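Local coordinates for protein probable manganase-dependent inorganic pyrophosphatase (Clostridium perfringens, PDB 3L2B) that probably hydrolyses inorganic pyrophosphate, under the control of a regulatory region with CBS and DRTGG domains that binds the activator diadenosine tetraphosphate, at residues A[112-117]-A[134-139]; A[121-126]-A[140-145]; A[10-15]-A[231-236]; A[6-11]-A[202-207]; A[23-28]-A[82-87]. All coordinates share one frame; numbering follows the deposited sequence.

Contact 1: residues A[112-117]-A[134-139]; sequences ESLKEF and AELIEL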
# COMPACT_ATOMS: atom_id res chain seq x y z
N GLU A 112 -18.56 18.49 19.12
CA GLU A 112 -18.62 19.93 18.85
C GLU A 112 -17.46 20.38 17.97
O GLU A 112 -17.55 21.37 17.26
CB GLU A 112 -18.62 20.76 20.16
CG GLU A 112 -19.41 20.14 21.34
CD GLU A 112 -18.62 19.03 22.07
OE1 GLU A 112 -17.58 19.35 22.70
OE2 GLU A 112 -19.05 17.85 22.01
N SER A 113 -16.38 19.63 18.04
CA SER A 113 -15.13 19.95 17.32
C SER A 113 -15.11 19.39 15.91
O SER A 113 -14.27 19.77 15.09
CB SER A 113 -13.92 19.41 18.09
OG SER A 113 -13.98 19.81 19.45
N LEU A 114 -16.03 18.47 15.63
CA LEU A 114 -16.03 17.78 14.33
C LEU A 114 -16.10 18.76 13.18
O LEU A 114 -15.48 18.56 12.16
CB LEU A 114 -17.18 16.78 14.21
CG LEU A 114 -17.06 15.58 15.14
CD1 LEU A 114 -18.40 14.85 15.18
CD2 LEU A 114 -15.91 14.66 14.69
N LYS A 115 -16.84 19.84 13.39
CA LYS A 115 -17.09 20.82 12.30
C LYS A 115 -15.86 21.56 11.76
O LYS A 115 -15.92 22.18 10.70
CB LYS A 115 -18.19 21.83 12.68
CG LYS A 115 -18.01 22.58 13.97
CD LYS A 115 -19.17 23.54 14.22
CE LYS A 115 -20.40 22.83 14.78
NZ LYS A 115 -20.21 22.33 16.18
N GLU A 116 -14.73 21.47 12.45
CA GLU A 116 -13.50 22.18 12.00
C GLU A 116 -12.58 21.35 11.12
O GLU A 116 -11.71 21.88 10.44
CB GLU A 116 -12.71 22.73 13.18
CG GLU A 116 -12.37 21.75 14.27
CD GLU A 116 -11.92 22.45 15.53
OE1 GLU A 116 -12.68 22.44 16.54
OE2 GLU A 116 -10.81 23.04 15.49
N PHE A 117 -12.80 20.04 11.13
CA PHE A 117 -12.01 19.13 10.30
C PHE A 117 -12.86 18.47 9.21
O PHE A 117 -12.36 17.99 8.20
CB PHE A 117 -11.37 18.04 11.17
CG PHE A 117 -10.40 18.57 12.21
CD1 PHE A 117 -9.17 19.11 11.83
CD2 PHE A 117 -10.71 18.53 13.55
CE1 PHE A 117 -8.28 19.62 12.78
CE2 PHE A 117 -9.81 19.02 14.51
CZ PHE A 117 -8.61 19.56 14.12
N ALA A 134 -24.43 11.40 14.63
CA ALA A 134 -25.47 12.38 14.29
C ALA A 134 -24.91 13.75 13.91
O ALA A 134 -25.47 14.44 13.08
CB ALA A 134 -26.50 12.54 15.44
N GLU A 135 -23.80 14.15 14.49
CA GLU A 135 -23.21 15.42 14.06
C GLU A 135 -22.64 15.26 12.65
O GLU A 135 -22.70 16.17 11.84
CB GLU A 135 -22.14 15.90 15.05
CG GLU A 135 -21.35 17.15 14.61
CD GLU A 135 -22.18 18.45 14.48
OE1 GLU A 135 -23.37 18.47 14.93
OE2 GLU A 135 -21.63 19.45 13.93
N LEU A 136 -22.13 14.06 12.36
CA LEU A 136 -21.50 13.80 11.06
C LEU A 136 -22.58 13.91 9.99
O LEU A 136 -22.36 14.49 8.91
CB LEU A 136 -20.78 12.43 11.03
CG LEU A 136 -19.47 12.30 11.86
CD1 LEU A 136 -18.92 10.87 11.87
CD2 LEU A 136 -18.39 13.27 11.38
N ILE A 137 -23.76 13.39 10.32
CA ILE A 137 -24.90 13.42 9.42
C ILE A 137 -25.36 14.86 9.21
O ILE A 137 -25.61 15.26 8.08
CB ILE A 137 -26.04 12.50 9.91
CG1 ILE A 137 -25.64 11.04 9.70
CG2 ILE A 137 -27.35 12.82 9.18
CD1 ILE A 137 -26.36 10.09 10.60
N GLU A 138 -25.42 15.64 10.29
CA GLU A 138 -25.79 17.07 10.22
C GLU A 138 -24.79 17.87 9.37
O GLU A 138 -25.14 18.88 8.77
CB GLU A 138 -25.92 17.72 11.61
CG GLU A 138 -25.87 19.25 11.59
CD GLU A 138 -26.41 19.93 12.88
OE1 GLU A 138 -25.61 20.19 13.82
OE2 GLU A 138 -27.65 20.20 12.92
N LEU A 139 -23.54 17.43 9.34
CA LEU A 139 -22.51 18.14 8.57
C LEU A 139 -22.56 17.70 7.11
O LEU A 139 -21.74 18.12 6.29
CB LEU A 139 -21.11 17.91 9.16
CG LEU A 139 -20.73 18.74 10.38
CD1 LEU A 139 -19.43 18.20 11.04
CD2 LEU A 139 -20.56 20.18 9.98
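Leu114 sends its CG away from its own carbonyl carbon (chi1 -68°), Glu135 keeps CG trans to its backbone N (chi1 173°), and with these torsions the two side chains run antiparallel, side against side, between the turn at 112-117 and helix 130-138. The methyl Leu114 CD1 lies along the aliphatic part of the glutamate, 3.8 Å from Glu135 CG, and reaches Leu136 CD2 at 4.1 Å. Leu139, just beyond the helix, closes the other end: its CD1 rests against the backbone of the turn, 3.7 Å from Lys115 CA, while its second methyl meets the base of the lysine side chain, Leu139 CD2 to Lys115 CB 4.0 Å. Bends at chi3 and chi4 fold that lysine back over its own segment, where Lys115 NZ donates to Glu112 O at 3.0 Å. The same ammonium also forms a long salt bridge to the helix, Lys115 NZ to Glu135 OE2 3.9 Å. The turn belongs to the connection between strands 104-106 and 123-126 of the DRTGG domain, and Leu114 continues onto Ala107 and Met109. From the helix, Leu136 reaches Ala124 and Ala126 on strand 123-126 and Leu144 on strand 143-146.

Contact 2: residues A[121-126]-A[140-145]; sequences GDIAIA and KVSLLI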
# COMPACT_ATOMS: atom_id res chain seq x y z
N GLY A 121 -19.66 16.56 2.31
CA GLY A 121 -19.14 15.71 1.23
C GLY A 121 -18.01 14.79 1.62
O GLY A 121 -17.61 13.88 0.86
N ASP A 122 -17.48 15.02 2.81
CA ASP A 122 -16.37 14.20 3.30
C ASP A 122 -16.80 12.76 3.55
O ASP A 122 -17.99 12.42 3.60
CB ASP A 122 -15.71 14.82 4.55
CG ASP A 122 -14.81 16.00 4.19
OD1 ASP A 122 -14.46 16.21 3.00
OD2 ASP A 122 -14.46 16.75 5.11
N ILE A 123 -15.79 11.91 3.65
CA ILE A 123 -15.95 10.54 4.12
C ILE A 123 -15.39 10.44 5.52
O ILE A 123 -14.18 10.62 5.75
CB ILE A 123 -15.22 9.56 3.19
CG1 ILE A 123 -15.77 9.70 1.75
CG2 ILE A 123 -15.41 8.14 3.64
CD1 ILE A 123 -15.13 10.78 0.96
N ALA A 124 -16.27 10.13 6.45
CA ALA A 124 -15.93 10.10 7.88
C ALA A 124 -15.89 8.71 8.44
O ALA A 124 -16.84 7.97 8.35
CB ALA A 124 -16.90 10.96 8.68
N ILE A 125 -14.77 8.38 9.06
CA ILE A 125 -14.64 7.13 9.77
C ILE A 125 -14.88 7.41 11.23
O ILE A 125 -14.20 8.23 11.82
CB ILE A 125 -13.25 6.53 9.58
CG1 ILE A 125 -13.05 6.16 8.11
CG2 ILE A 125 -13.10 5.35 10.49
CD1 ILE A 125 -11.60 5.93 7.75
N ALA A 126 -15.88 6.74 11.78
CA ALA A 126 -16.41 7.03 13.11
C ALA A 126 -16.65 5.78 13.91
O ALA A 126 -16.87 4.71 13.36
CB ALA A 126 -17.73 7.80 12.99
N LYS A 140 -23.53 16.85 6.79
CA LYS A 140 -23.76 16.37 5.43
C LYS A 140 -22.55 15.71 4.80
O LYS A 140 -22.17 15.98 3.68
CB LYS A 140 -24.30 17.49 4.54
CG LYS A 140 -25.64 18.10 5.08
CD LYS A 140 -26.02 19.35 4.29
CE LYS A 140 -27.45 19.82 4.59
NZ LYS A 140 -27.54 20.53 5.88
N VAL A 141 -21.92 14.84 5.57
CA VAL A 141 -20.90 13.96 5.02
C VAL A 141 -21.56 13.14 3.90
O VAL A 141 -22.75 12.83 3.94
CB VAL A 141 -20.29 13.04 6.08
CG1 VAL A 141 -19.45 13.86 7.10
CG2 VAL A 141 -21.37 12.24 6.76
N SER A 142 -20.79 12.84 2.87
CA SER A 142 -21.31 12.06 1.77
C SER A 142 -21.32 10.59 2.17
O SER A 142 -22.11 9.81 1.66
CB SER A 142 -20.47 12.27 0.51
OG SER A 142 -19.16 11.78 0.68
N LEU A 143 -20.46 10.22 3.10
CA LEU A 143 -20.37 8.82 3.55
C LEU A 143 -19.92 8.70 4.97
O LEU A 143 -18.84 9.18 5.35
CB LEU A 143 -19.45 8.00 2.65
CG LEU A 143 -19.24 6.52 3.00
CD1 LEU A 143 -20.59 5.78 3.04
CD2 LEU A 143 -18.28 5.85 2.01
N LEU A 144 -20.77 8.04 5.75
CA LEU A 144 -20.48 7.68 7.13
C LEU A 144 -20.09 6.21 7.21
O LEU A 144 -20.87 5.33 6.88
CB LEU A 144 -21.68 7.98 8.02
CG LEU A 144 -21.52 7.71 9.52
CD1 LEU A 144 -20.32 8.43 10.08
CD2 LEU A 144 -22.79 8.14 10.25
N ILE A 145 -18.85 5.96 7.63
CA ILE A 145 -18.35 4.62 7.88
C ILE A 145 -18.23 4.39 9.39
O ILE A 145 -17.39 4.99 10.05
CB ILE A 145 -17.00 4.37 7.19
CG1 ILE A 145 -17.01 4.87 5.75
CG2 ILE A 145 -16.66 2.90 7.16
CD1 ILE A 145 -15.75 4.51 4.95
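Ile145 loses 80 Å² to the neighbouring strand, which it meets with both side chain and backbone. CG1 lies opposite its carbonyl carbon (chi1 -46°), and its terminal methyl passes obliquely over the preceding rung: Ile145 CD1 is 3.9 Å from Ile123 CG2. Ile145 N donates to Ala124 O at 2.9 Å, and Ile145 O receives Ala126 N. Ile123 packs on the same side of the sheet, its CG2 also 4.0 Å from Leu143 CD2. Ala124 turns to the other side, where its methyl meets Val141 CG1 at 4.2 Å and, farther along, Ala126 CB touches Leu144 CD1. Ala124 N completes the set with a nearly straight bond to Leu143 O (166°). The bridges are parallel throughout, as expected for a beta-alpha-beta crossover in which helix 130-138 links adjacent strands of the DRTGG domain's mixed sheet; that helix covers the side carrying Ala124. Before the regular pairing starts, the chains are tied more irregularly. Gly121 N binds Lys140 O, the carbonyl of the residue that ends the helix in a Schellman motif. Ser142 N donates to Asp122 O at 2.9 Å, in the carbonyl plane. Leu143 N adds a weak second bond to that oxygen. The carboxylate of Asp122 is held by Lys103. Ser142 OG donates to Gly121 O at 2.6 Å, approaching from above the carbonyl plane, 60° out of it.

Contact 3: residues A[10-15]-A[231-236]; sequences EDLEMD and GSIARF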
# COMPACT_ATOMS: atom_id res chain seq x y z
N GLU A 10 -0.47 -14.35 -33.91
CA GLU A 10 -1.53 -15.37 -33.76
C GLU A 10 -0.97 -16.79 -33.83
O GLU A 10 -1.57 -17.70 -33.32
CB GLU A 10 -2.66 -15.21 -34.80
CG GLU A 10 -2.21 -15.34 -36.25
CD GLU A 10 -3.26 -14.99 -37.27
OE1 GLU A 10 -4.30 -14.40 -36.90
OE2 GLU A 10 -3.04 -15.32 -38.46
N ASP A 11 0.19 -16.94 -34.44
CA ASP A 11 0.85 -18.24 -34.58
C ASP A 11 1.65 -18.62 -33.33
O ASP A 11 2.09 -19.75 -33.19
CB ASP A 11 1.80 -18.26 -35.80
CG ASP A 11 1.10 -17.85 -37.09
OD1 ASP A 11 -0.05 -18.28 -37.29
OD2 ASP A 11 1.69 -17.08 -37.88
N LEU A 12 1.85 -17.65 -32.45
CA LEU A 12 2.70 -17.86 -31.28
C LEU A 12 1.90 -18.40 -30.12
O LEU A 12 0.67 -18.39 -30.12
CB LEU A 12 3.39 -16.56 -30.85
CG LEU A 12 4.40 -15.99 -31.84
CD1 LEU A 12 4.81 -14.60 -31.46
CD2 LEU A 12 5.62 -16.89 -31.91
N GLU A 13 2.63 -18.88 -29.14
CA GLU A 13 2.04 -19.33 -27.89
C GLU A 13 1.70 -18.09 -27.11
O GLU A 13 2.54 -17.21 -26.96
CB GLU A 13 3.02 -20.15 -27.06
CG GLU A 13 3.69 -21.29 -27.80
CD GLU A 13 2.79 -22.49 -27.94
OE1 GLU A 13 2.40 -23.05 -26.88
OE2 GLU A 13 2.48 -22.87 -29.10
N MET A 14 0.49 -18.01 -26.61
CA MET A 14 0.17 -16.93 -25.73
C MET A 14 -0.65 -17.34 -24.53
O MET A 14 -1.34 -18.36 -24.51
CB MET A 14 -0.48 -15.77 -26.50
CG MET A 14 -1.71 -16.11 -27.25
SD MET A 14 -2.31 -14.67 -28.17
CE MET A 14 -1.11 -14.59 -29.52
N ASP A 15 -0.51 -16.51 -23.50
CA ASP A 15 -1.27 -16.64 -22.27
C ASP A 15 -2.63 -16.01 -22.48
O ASP A 15 -2.75 -14.80 -22.68
CB ASP A 15 -0.57 -15.94 -21.10
CG ASP A 15 0.89 -16.33 -20.97
OD1 ASP A 15 1.21 -17.53 -21.02
OD2 ASP A 15 1.71 -15.42 -20.79
N GLY A 231 -5.39 -11.88 -25.10
CA GLY A 231 -4.41 -12.46 -24.19
C GLY A 231 -3.13 -11.67 -23.98
O GLY A 231 -3.09 -10.45 -24.04
N SER A 232 -2.06 -12.41 -23.75
CA SER A 232 -0.77 -11.82 -23.43
C SER A 232 0.33 -12.72 -23.95
O SER A 232 0.22 -13.95 -23.94
CB SER A 232 -0.66 -11.61 -21.93
OG SER A 232 0.66 -11.33 -21.53
N ILE A 233 1.38 -12.09 -24.46
CA ILE A 233 2.56 -12.82 -24.94
C ILE A 233 3.80 -12.40 -24.14
O ILE A 233 3.96 -11.24 -23.79
CB ILE A 233 2.76 -12.63 -26.48
CG1 ILE A 233 3.88 -13.52 -26.97
CG2 ILE A 233 3.08 -11.21 -26.85
CD1 ILE A 233 3.78 -13.88 -28.46
N ALA A 234 4.67 -13.36 -23.86
CA ALA A 234 5.95 -13.10 -23.17
C ALA A 234 7.03 -12.62 -24.14
O ALA A 234 7.05 -12.98 -25.32
CB ALA A 234 6.44 -14.35 -22.43
N ARG A 235 7.91 -11.79 -23.62
CA ARG A 235 9.09 -11.30 -24.36
C ARG A 235 9.91 -12.51 -24.73
O ARG A 235 10.18 -13.36 -23.90
CB ARG A 235 9.91 -10.33 -23.49
CG ARG A 235 11.13 -9.71 -24.16
CD ARG A 235 11.55 -8.39 -23.47
NE ARG A 235 13.00 -8.24 -23.35
CZ ARG A 235 13.81 -7.84 -24.33
NH1 ARG A 235 13.33 -7.52 -25.52
NH2 ARG A 235 15.12 -7.76 -24.11
N PHE A 236 10.29 -12.61 -26.00
CA PHE A 236 10.93 -13.85 -26.48
C PHE A 236 12.31 -14.04 -25.88
O PHE A 236 12.79 -15.17 -25.84
CB PHE A 236 11.05 -13.88 -28.01
CG PHE A 236 9.79 -13.52 -28.70
CD1 PHE A 236 8.58 -14.09 -28.33
CD2 PHE A 236 9.80 -12.58 -29.73
CE1 PHE A 236 7.42 -13.73 -28.96
CE2 PHE A 236 8.63 -12.22 -30.36
CZ PHE A 236 7.44 -12.79 -29.98
O HOH W 1 3.84 -16.01 -24.17
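Asp15 and Ser232 form a single antiparallel hydrogen-bonded pair, with Asp15 N to Ser232 O and Ser232 N to Asp15 O each 2.7 Å long, both rather bent at the hydrogen. Just beyond it, Asp15 O comes within 3.2 Å of Gly231 CA, where the glycine lets the two backbones come this close. On the other side of the pair, Met14 CB presses on Ser232 O at 3.2 Å, and a water extends the link by donating to Glu13 O and accepting from Ala234 N. The apolar part is centred on Leu12. Ile233 holds CG1 trans to its backbone N (chi1 -174°), which carries its CD1 forward to the leucine; at 3.3 Å, the pair Leu12 CD1 to Ile233 CD1 is unusually tight. Leu12 CD1 also meets the Phe236 ring obliquely, 3.5 Å from Phe236 CZ. The contact thus attaches the N-terminal segment of one CBS domain to the last strand of the other. Strand 229-234 is bonded along its other side to strand 219-223, where Val222 touches both Met14 and Ile233, while helix 205-215 packs against Leu12 through Val205 and against Phe236 through Lys209 and Met212.

Contact 4: residues A[6-11]-A[202-207]; sequences KLKVED and DDLVED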
# COMPACT_ATOMS: atom_id res chain seq x y z
N LYS A 6 4.75 -15.06 -43.49
CA LYS A 6 5.45 -14.67 -42.29
C LYS A 6 4.64 -14.96 -41.06
O LYS A 6 3.44 -14.76 -41.01
CB LYS A 6 5.86 -13.19 -42.34
CG LYS A 6 6.66 -12.83 -43.60
CD LYS A 6 7.68 -11.70 -43.39
CE LYS A 6 7.06 -10.35 -43.67
NZ LYS A 6 6.45 -10.27 -45.04
N LEU A 7 5.36 -15.47 -40.08
CA LEU A 7 4.86 -15.73 -38.76
C LEU A 7 4.25 -14.47 -38.18
O LEU A 7 4.91 -13.44 -38.07
CB LEU A 7 6.00 -16.23 -37.88
CG LEU A 7 5.72 -17.39 -36.94
CD1 LEU A 7 5.03 -18.53 -37.65
CD2 LEU A 7 7.06 -17.82 -36.36
N LYS A 8 2.97 -14.57 -37.83
CA LYS A 8 2.25 -13.54 -37.08
C LYS A 8 2.10 -13.90 -35.58
O LYS A 8 2.23 -15.06 -35.18
CB LYS A 8 0.85 -13.32 -37.71
CG LYS A 8 0.87 -12.71 -39.13
CD LYS A 8 -0.49 -12.75 -39.84
CE LYS A 8 -0.66 -14.02 -40.67
NZ LYS A 8 0.41 -14.22 -41.73
N VAL A 9 1.81 -12.90 -34.76
CA VAL A 9 1.55 -13.10 -33.32
C VAL A 9 0.54 -14.24 -33.06
O VAL A 9 0.69 -15.04 -32.14
CB VAL A 9 1.09 -11.81 -32.61
CG1 VAL A 9 0.50 -12.12 -31.19
CG2 VAL A 9 2.22 -10.80 -32.53
N GLU A 10 -0.47 -14.35 -33.91
CA GLU A 10 -1.53 -15.37 -33.76
C GLU A 10 -0.97 -16.79 -33.83
O GLU A 10 -1.57 -17.70 -33.32
CB GLU A 10 -2.66 -15.21 -34.80
CG GLU A 10 -2.21 -15.34 -36.25
CD GLU A 10 -3.26 -14.99 -37.27
OE1 GLU A 10 -4.30 -14.40 -36.90
OE2 GLU A 10 -3.04 -15.32 -38.46
N ASP A 11 0.19 -16.94 -34.44
CA ASP A 11 0.85 -18.24 -34.58
C ASP A 11 1.65 -18.62 -33.33
O ASP A 11 2.09 -19.75 -33.19
CB ASP A 11 1.80 -18.26 -35.80
CG ASP A 11 1.10 -17.85 -37.09
OD1 ASP A 11 -0.05 -18.28 -37.29
OD2 ASP A 11 1.69 -17.08 -37.88
N ASP A 202 -2.26 -9.94 -35.70
CA ASP A 202 -1.80 -9.97 -37.09
C ASP A 202 -0.49 -9.22 -37.29
O ASP A 202 0.03 -9.17 -38.40
CB ASP A 202 -2.90 -9.54 -38.08
CG ASP A 202 -3.47 -8.18 -37.81
OD1 ASP A 202 -3.11 -7.55 -36.78
OD2 ASP A 202 -4.31 -7.73 -38.62
N ASP A 203 0.09 -8.70 -36.21
CA ASP A 203 1.44 -8.14 -36.28
C ASP A 203 2.43 -9.27 -36.64
O ASP A 203 2.27 -10.40 -36.22
CB ASP A 203 1.89 -7.53 -34.94
CG ASP A 203 1.20 -6.20 -34.61
OD1 ASP A 203 0.42 -5.70 -35.43
OD2 ASP A 203 1.46 -5.67 -33.50
N LEU A 204 3.46 -8.92 -37.40
CA LEU A 204 4.49 -9.90 -37.76
C LEU A 204 5.50 -10.05 -36.62
O LEU A 204 5.86 -9.08 -35.96
CB LEU A 204 5.15 -9.53 -39.09
CG LEU A 204 4.15 -9.42 -40.26
CD1 LEU A 204 4.81 -8.89 -41.53
CD2 LEU A 204 3.45 -10.76 -40.53
N VAL A 205 5.91 -11.29 -36.38
CA VAL A 205 6.75 -11.58 -35.24
C VAL A 205 8.06 -10.83 -35.39
O VAL A 205 8.60 -10.31 -34.42
CB VAL A 205 7.00 -13.09 -35.06
CG1 VAL A 205 8.22 -13.34 -34.17
CG2 VAL A 205 5.76 -13.73 -34.47
N GLU A 206 8.53 -10.79 -36.62
CA GLU A 206 9.73 -10.03 -37.01
C GLU A 206 9.70 -8.63 -36.38
O GLU A 206 10.65 -8.19 -35.73
CB GLU A 206 9.78 -9.87 -38.53
CG GLU A 206 11.17 -9.86 -39.13
CD GLU A 206 11.15 -9.56 -40.64
OE1 GLU A 206 10.04 -9.42 -41.23
OE2 GLU A 206 12.24 -9.48 -41.23
N ASP A 207 8.59 -7.95 -36.61
CA ASP A 207 8.45 -6.53 -36.22
C ASP A 207 8.19 -6.36 -34.72
O ASP A 207 8.53 -5.33 -34.13
CB ASP A 207 7.32 -5.86 -37.02
CG ASP A 207 7.58 -5.86 -38.53
OD1 ASP A 207 8.73 -6.13 -38.94
OD2 ASP A 207 6.63 -5.60 -39.30
O HOH W 2 7.37 -12.32 -38.70
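Leu7 O takes two hydrogen bonds: Val205 N reaches it at 2.9 Å, almost straight at the hydrogen (174°), and a water donates to it at 2.8 Å. That water also accepts from Glu206 N, so one carbonyl holds, directly and through solvent, the first turn of helix 205-215, whose N-cap is Leu204. With Val9 N bonded to Asp203 O at 2.9 Å, Lys8 and Leu204 form a single backbone bridge, joining the N-terminal chain of one CBS domain to the helix start of the other. Leu204 leans back over the N-terminal segment: its CG, set opposite the carbonyl carbon (chi1 -58°), spreads two methyls between the lysines, CD2 3.5 Å from Lys8 CG and CD1 a tight 3.4 Å from Lys6 CE. Lys8 runs alongside this leucine until bends at chi3 and chi4 return its NZ to Lys6 O. Val205 CG2 packs against the Lys8 carbonyl carbon and Leu7 CB. Asp203 OD2 accepts from Ser200 N. Facing away from Leu204, Lys8 N donates to Asp11 OD2 at 2.8 Å, meeting it on its anti side and 33° out of the carboxylate plane.

Contact 5: residues A[23-28]-A[82-87]; sequences EVSLKM and ILDTLS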
# COMPACT_ATOMS: atom_id res chain seq x y z
N GLU A 23 -13.79 -1.21 -13.33
CA GLU A 23 -14.39 -0.74 -12.08
C GLU A 23 -14.01 -1.65 -10.92
O GLU A 23 -14.28 -1.36 -9.76
CB GLU A 23 -15.91 -0.62 -12.19
CG GLU A 23 -16.68 -1.96 -12.23
CD GLU A 23 -16.89 -2.53 -13.65
OE1 GLU A 23 -16.51 -1.88 -14.67
OE2 GLU A 23 -17.47 -3.64 -13.73
N VAL A 24 -13.39 -2.76 -11.26
CA VAL A 24 -12.99 -3.78 -10.29
C VAL A 24 -11.98 -3.17 -9.29
O VAL A 24 -11.12 -2.39 -9.67
CB VAL A 24 -12.34 -4.98 -11.00
CG1 VAL A 24 -11.51 -5.77 -10.04
CG2 VAL A 24 -13.42 -5.88 -11.67
N SER A 25 -12.14 -3.49 -8.01
CA SER A 25 -11.28 -2.91 -6.94
C SER A 25 -9.85 -3.44 -6.99
O SER A 25 -9.61 -4.56 -7.44
CB SER A 25 -11.82 -3.23 -5.55
OG SER A 25 -11.65 -4.60 -5.29
N LEU A 26 -8.93 -2.65 -6.47
CA LEU A 26 -7.51 -3.09 -6.33
C LEU A 26 -7.38 -4.35 -5.53
O LEU A 26 -6.53 -5.20 -5.82
CB LEU A 26 -6.67 -2.04 -5.65
CG LEU A 26 -6.45 -0.76 -6.44
CD1 LEU A 26 -5.42 0.14 -5.70
CD2 LEU A 26 -6.04 -1.05 -7.87
N LYS A 27 -8.26 -4.49 -4.55
CA LYS A 27 -8.25 -5.68 -3.70
C LYS A 27 -8.56 -6.94 -4.51
O LYS A 27 -7.88 -7.96 -4.40
CB LYS A 27 -9.31 -5.56 -2.61
CG LYS A 27 -9.20 -6.62 -1.52
CD LYS A 27 -10.58 -7.12 -1.10
CE LYS A 27 -10.52 -7.97 0.17
NZ LYS A 27 -11.81 -8.68 0.45
N MET A 28 -9.65 -6.86 -5.26
CA MET A 28 -10.11 -7.98 -6.10
C MET A 28 -9.12 -8.27 -7.19
O MET A 28 -8.95 -9.41 -7.58
CB MET A 28 -11.48 -7.70 -6.74
CG MET A 28 -12.69 -7.80 -5.79
SD MET A 28 -14.31 -7.57 -6.64
CE MET A 28 -14.39 -5.77 -6.90
N ILE A 82 -16.05 -0.14 -1.99
CA ILE A 82 -15.79 0.21 -0.61
C ILE A 82 -16.43 -0.82 0.30
O ILE A 82 -15.80 -1.31 1.25
CB ILE A 82 -16.31 1.62 -0.25
CG1 ILE A 82 -15.51 2.70 -0.98
CG2 ILE A 82 -16.17 1.87 1.24
CD1 ILE A 82 -16.19 4.09 -1.01
N LEU A 83 -17.68 -1.19 0.00
CA LEU A 83 -18.38 -2.20 0.82
C LEU A 83 -17.58 -3.50 0.85
O LEU A 83 -17.39 -4.09 1.90
CB LEU A 83 -19.80 -2.50 0.33
CG LEU A 83 -20.87 -1.47 0.68
CD1 LEU A 83 -22.20 -1.83 -0.05
CD2 LEU A 83 -21.07 -1.36 2.18
N ASP A 84 -17.09 -3.94 -0.31
CA ASP A 84 -16.35 -5.21 -0.41
C ASP A 84 -15.05 -5.14 0.37
O ASP A 84 -14.72 -6.04 1.11
CB ASP A 84 -16.00 -5.54 -1.86
CG ASP A 84 -15.18 -6.84 -1.98
OD1 ASP A 84 -15.78 -7.93 -1.86
OD2 ASP A 84 -13.94 -6.80 -2.17
N THR A 85 -14.32 -4.05 0.17
CA THR A 85 -12.98 -3.89 0.72
C THR A 85 -13.01 -3.82 2.24
O THR A 85 -12.14 -4.33 2.91
CB THR A 85 -12.31 -2.59 0.18
OG1 THR A 85 -12.27 -2.64 -1.25
CG2 THR A 85 -10.89 -2.45 0.73
N LEU A 86 -14.03 -3.19 2.79
CA LEU A 86 -14.15 -3.02 4.24
C LEU A 86 -15.05 -4.10 4.85
O LEU A 86 -15.36 -4.07 6.03
CB LEU A 86 -14.68 -1.63 4.57
CG LEU A 86 -13.77 -0.47 4.13
CD1 LEU A 86 -14.40 0.88 4.50
CD2 LEU A 86 -12.39 -0.62 4.77
N SER A 87 -15.44 -5.05 4.02
CA SER A 87 -16.45 -6.06 4.39
C SER A 87 -17.59 -5.40 5.14
O SER A 87 -17.99 -5.81 6.22
CB SER A 87 -15.84 -7.19 5.23
OG SER A 87 -14.77 -7.82 4.54
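Lys27 and Asp84 carry this contact, brought together from the start of helix 26-35 and the last turn of helix 79-85. The lysine chain crosses the carboxylate at a slant, so that its methylene is nearer than its charge: Lys27 CD is 3.5 Å from Asp84 OD2, and Lys27 NZ stands 3.9 Å from the same oxygen, a long salt bridge. Met28 CG approaches Asp84 OD2 too, at 4.0 Å. Beside this group, Thr85 OG1 lies 4.4 Å from both Ser25 CB and Lys27 CB, a looser apposition. Asp84 reaches across because its CG is trans to the backbone N (chi1 178°), and Lys27 uses the same first torsion (chi1 -169°) before bending at chi2. One shell out, Ser25 is the N-cap of its helix, and its OG accepts from Met28 N at 3.0 Å, fixing the turn from which Lys27 and Met28 extend. Asn81 ties the two sides together, its ND2 bonded to Glu23 O and its backbone O to Thr85 OG1. Helix 79-85 ends in a Schellman motif, with Ser87 N bonded to Asp84 O, while Val24, Leu26 and Lys27 pair through their backbones with Val187, Leu185 and Gln183. The contact joins the first CBS domain to the DRTGG domain. Given the length of the bridge, the attraction between Lys27 and Asp84 is probably mainly electrostatic, and the nearby ammonium would favour the charged form of the carboxylate.

Overall arrangement
The contacts are spread along an elongated chain. Contacts 3 and 4, centres 10 Å apart, both start from the N-terminal stretch, share Glu10 and Asp11, and touch through Leu12 and Val205; they close long loops that bring the two CBS domains together, with contact 3 nearer the bound diadenosine tetraphosphate. The other three contacts are nested inside those loops. Contacts 1 and 2 lie on the opposite side of the chain's centre within the DRTGG domain, touching, with centres 10 Å apart and alternating segments. Contact 5, near the centre, closes before both and touches contact 2. The DRTGG domain is thus inserted between the CBS halves, probably joined to the ligand-binding part at contact 5.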